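Local coordinates for GH26C (Muricauda sp. MAR_2010_75, PDB 6Q78), which probably hydrolyses beta-1,4-mannosidic bonds in mannans, as an endo-acting beta-mannanase of glycoside hydrolase family 26, at residues 161-166 / 232-237. Residues are numbered along the deposited sequence; the frame is centred on the assembly and turned at random.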
loop_
_atom_site.group_PDB
_atom_site.type_symbol
_atom_site.label_atom_id
_atom_site.label_comp_id
_atom_site.label_asym_id
_atom_site.label_seq_id
_atom_site.Cartn_x
_atom_site.Cartn_y
_atom_site.Cartn_z
ATOM N N ARG A 161 -9.520 -13.626 0.983
ATOM C CA ARG A 161 -10.496 -14.506 0.348
ATOM C C ARG A 161 -11.792 -14.487 1.146
ATOM O O ARG A 161 -11.789 -14.471 2.379
ATOM C CB ARG A 161 -9.930 -15.927 0.200
ATOM C CG ARG A 161 -8.747 -15.945 -0.761
ATOM C CD ARG A 161 -8.050 -17.294 -0.819
ATOM N NE ARG A 161 -6.714 -17.117 -1.368
ATOM C CZ ARG A 161 -6.411 -17.096 -2.656
ATOM N NH1 ARG A 161 -7.352 -17.256 -3.576
ATOM N NH2 ARG A 161 -5.134 -16.882 -3.020
ATOM N N GLU A 162 -12.909 -14.510 0.433
ATOM C CA GLU A 162 -14.194 -14.292 1.058
ATOM C C GLU A 162 -14.479 -15.405 2.067
ATOM O O GLU A 162 -14.012 -16.539 1.908
ATOM C CB GLU A 162 -15.293 -14.203 -0.010
ATOM C CG GLU A 162 -15.620 -15.532 -0.758
ATOM C CD GLU A 162 -16.447 -16.476 0.076
ATOM O OE1 GLU A 162 -16.320 -17.733 -0.104
ATOM O OE2 GLU A 162 -17.244 -15.968 0.898
ATOM N N PRO A 163 -15.266 -15.103 3.106
ATOM C CA PRO A 163 -15.268 -15.956 4.312
ATOM C C PRO A 163 -16.077 -17.240 4.219
ATOM O O PRO A 163 -15.824 -18.163 5.017
ATOM C CB PRO A 163 -15.869 -15.030 5.398
ATOM C CG PRO A 163 -16.779 -14.126 4.596
ATOM C CD PRO A 163 -15.968 -13.839 3.336
ATOM N N PHE A 164 -17.036 -17.346 3.298
ATOM C CA PHE A 164 -17.893 -18.528 3.290
ATOM C C PHE A 164 -17.119 -19.771 2.876
ATOM O O PHE A 164 -17.284 -20.844 3.473
ATOM C CB PHE A 164 -19.111 -18.312 2.387
ATOM C CG PHE A 164 -20.117 -17.356 2.950
ATOM C CD1 PHE A 164 -21.006 -17.775 3.921
ATOM C CD2 PHE A 164 -20.171 -16.039 2.506
ATOM C CE1 PHE A 164 -21.946 -16.891 4.460
ATOM C CE2 PHE A 164 -21.096 -15.155 3.026
ATOM C CZ PHE A 164 -22.000 -15.581 3.994
ATOM N N GLU A 165 -16.309 -19.666 1.822
ATOM C CA GLU A 165 -15.511 -20.806 1.397
ATOM C C GLU A 165 -14.014 -20.538 1.420
ATOM O O GLU A 165 -13.225 -21.490 1.350
ATOM C CB GLU A 165 -15.940 -21.305 0.003
ATOM C CG GLU A 165 -17.371 -21.918 -0.003
ATOM C CD GLU A 165 -17.805 -22.486 -1.356
ATOM O OE1 GLU A 165 -17.172 -22.188 -2.396
ATOM O OE2 GLU A 165 -18.806 -23.238 -1.373
ATOM N N GLY A 166 -13.590 -19.282 1.554
ATOM C CA GLY A 166 -12.173 -19.019 1.706
ATOM C C GLY A 166 -11.311 -19.232 0.484
ATOM O O GLY A 166 -10.094 -19.312 0.628
ATOM N N TRP A 232 -14.706 -5.337 -8.325
ATOM C CA TRP A 232 -13.958 -6.567 -8.537
ATOM C C TRP A 232 -13.634 -7.303 -7.250
ATOM O O TRP A 232 -13.287 -8.488 -7.320
ATOM C CB TRP A 232 -12.668 -6.334 -9.332
ATOM C CG TRP A 232 -11.841 -5.116 -8.908
ATOM C CD1 TRP A 232 -10.799 -5.104 -7.997
ATOM C CD2 TRP A 232 -11.924 -3.790 -9.454
ATOM N NE1 TRP A 232 -10.272 -3.822 -7.908
ATOM C CE2 TRP A 232 -10.935 -3.005 -8.795
ATOM C CE3 TRP A 232 -12.761 -3.177 -10.400
ATOM C CZ2 TRP A 232 -10.749 -1.653 -9.080
ATOM C CZ3 TRP A 232 -12.572 -1.829 -10.678
ATOM C CH2 TRP A 232 -11.584 -1.080 -10.004
ATOM N N PHE A 233 -13.743 -6.651 -6.098
ATOM C CA PHE A 233 -13.600 -7.288 -4.787
ATOM C C PHE A 233 -14.943 -7.286 -4.069
ATOM O O PHE A 233 -15.802 -6.424 -4.323
ATOM C CB PHE A 233 -12.611 -6.490 -3.888
ATOM C CG PHE A 233 -11.190 -6.456 -4.390
ATOM C CD1 PHE A 233 -10.566 -7.622 -4.807
ATOM C CD2 PHE A 233 -10.489 -5.258 -4.443
ATOM C CE1 PHE A 233 -9.255 -7.617 -5.237
ATOM C CE2 PHE A 233 -9.173 -5.245 -4.878
ATOM C CZ PHE A 233 -8.554 -6.422 -5.285
ATOM N N TRP A 234 -15.115 -8.232 -3.129
ATOM C CA TRP A 234 -16.402 -8.391 -2.446
ATOM C C TRP A 234 -16.668 -7.290 -1.421
ATOM O O TRP A 234 -17.814 -7.144 -0.971
ATOM C CB TRP A 234 -16.509 -9.803 -1.846
ATOM C CG TRP A 234 -15.376 -10.219 -0.984
ATOM C CD1 TRP A 234 -14.259 -10.935 -1.373
ATOM C CD2 TRP A 234 -15.195 -9.946 0.425
ATOM N NE1 TRP A 234 -13.422 -11.133 -0.296
ATOM C CE2 TRP A 234 -13.959 -10.523 0.812
ATOM C CE3 TRP A 234 -15.934 -9.233 1.374
ATOM C CZ2 TRP A 234 -13.459 -10.462 2.118
ATOM C CZ3 TRP A 234 -15.441 -9.154 2.680
ATOM C CH2 TRP A 234 -14.190 -9.762 3.041
ATOM N N TRP A 235 -15.657 -6.495 -1.065
ATOM C CA TRP A 235 -15.871 -5.301 -0.268
ATOM C C TRP A 235 -16.200 -4.082 -1.135
ATOM O O TRP A 235 -16.221 -2.964 -0.621
ATOM C CB TRP A 235 -14.660 -5.038 0.637
ATOM C CG TRP A 235 -13.356 -5.026 -0.082
ATOM C CD1 TRP A 235 -12.753 -3.940 -0.705
ATOM C CD2 TRP A 235 -12.422 -6.113 -0.210
ATOM N NE1 TRP A 235 -11.533 -4.318 -1.248
ATOM C CE2 TRP A 235 -11.288 -5.628 -0.926
ATOM C CE3 TRP A 235 -12.433 -7.442 0.219
ATOM C CZ2 TRP A 235 -10.189 -6.444 -1.254
ATOM C CZ3 TRP A 235 -11.346 -8.263 -0.098
ATOM C CH2 TRP A 235 -10.226 -7.761 -0.835
ATOM N N GLY A 236 -16.464 -4.287 -2.421
ATOM C CA GLY A 236 -16.773 -3.204 -3.336
ATOM C C GLY A 236 -18.166 -2.617 -3.167
ATOM O O GLY A 236 -19.049 -3.136 -2.487
ATOM N N GLN A 237 -18.363 -1.477 -3.822
ATOM C CA GLN A 237 -19.481 -0.602 -3.480
ATOM C C GLN A 237 -20.835 -1.171 -3.863
ATOM O O GLN A 237 -21.841 -0.738 -3.286
ATOM C CB GLN A 237 -19.276 0.779 -4.103
ATOM C CG GLN A 237 -19.128 0.792 -5.591
ATOM C CD GLN A 237 -20.454 1.124 -6.297
ATOM O OE1 GLN A 237 -21.306 1.817 -5.744
ATOM N NE2 GLN A 237 -20.629 0.611 -7.514
#
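Trp234 meets Glu162 where two loops of the family 26 TIM barrel pack together, one after strand 153-157 and one after strand 220-223. Trp232 lies in the second loop, and its NE1 is hydrogen-bonded to Glu227 OE1. Phe233 starts a type I beta turn, closed by the bond from Gly236 N to Phe233 O (2.9 Å). Trp234 follows within this turn and carries the contact. With CG between the backbone N and the carbonyl carbon (chi1 52°), the indole presents one face to Glu162. CB of Glu162 makes a CH-pi contact 3.8 Å from the centroid of the five-membered ring. Pro163 CD lies over the same face, 4.4 Å from Trp234 CZ2. NE1 of Trp234 donates no bond to Glu162; it is hydrogen-bonded to Phe160 O. Replacing Trp234 by an alanine is likely to leave Phe160 O without this donor and to open a gap between Glu162 and Trp235. Trp235 backs the opposite face, with CE3 3.5 Å above the ring plane. The Glu162 carboxylate leads away from the indole and accepts two backbone N-H groups of its own segment. Phe164 N reaches Glu162 OE2 from above the carboxylate plane (2.8 Å). Glu165 N meets Glu162 OE1 on the syn side, tilted 31° out of that plane (2.7 Å).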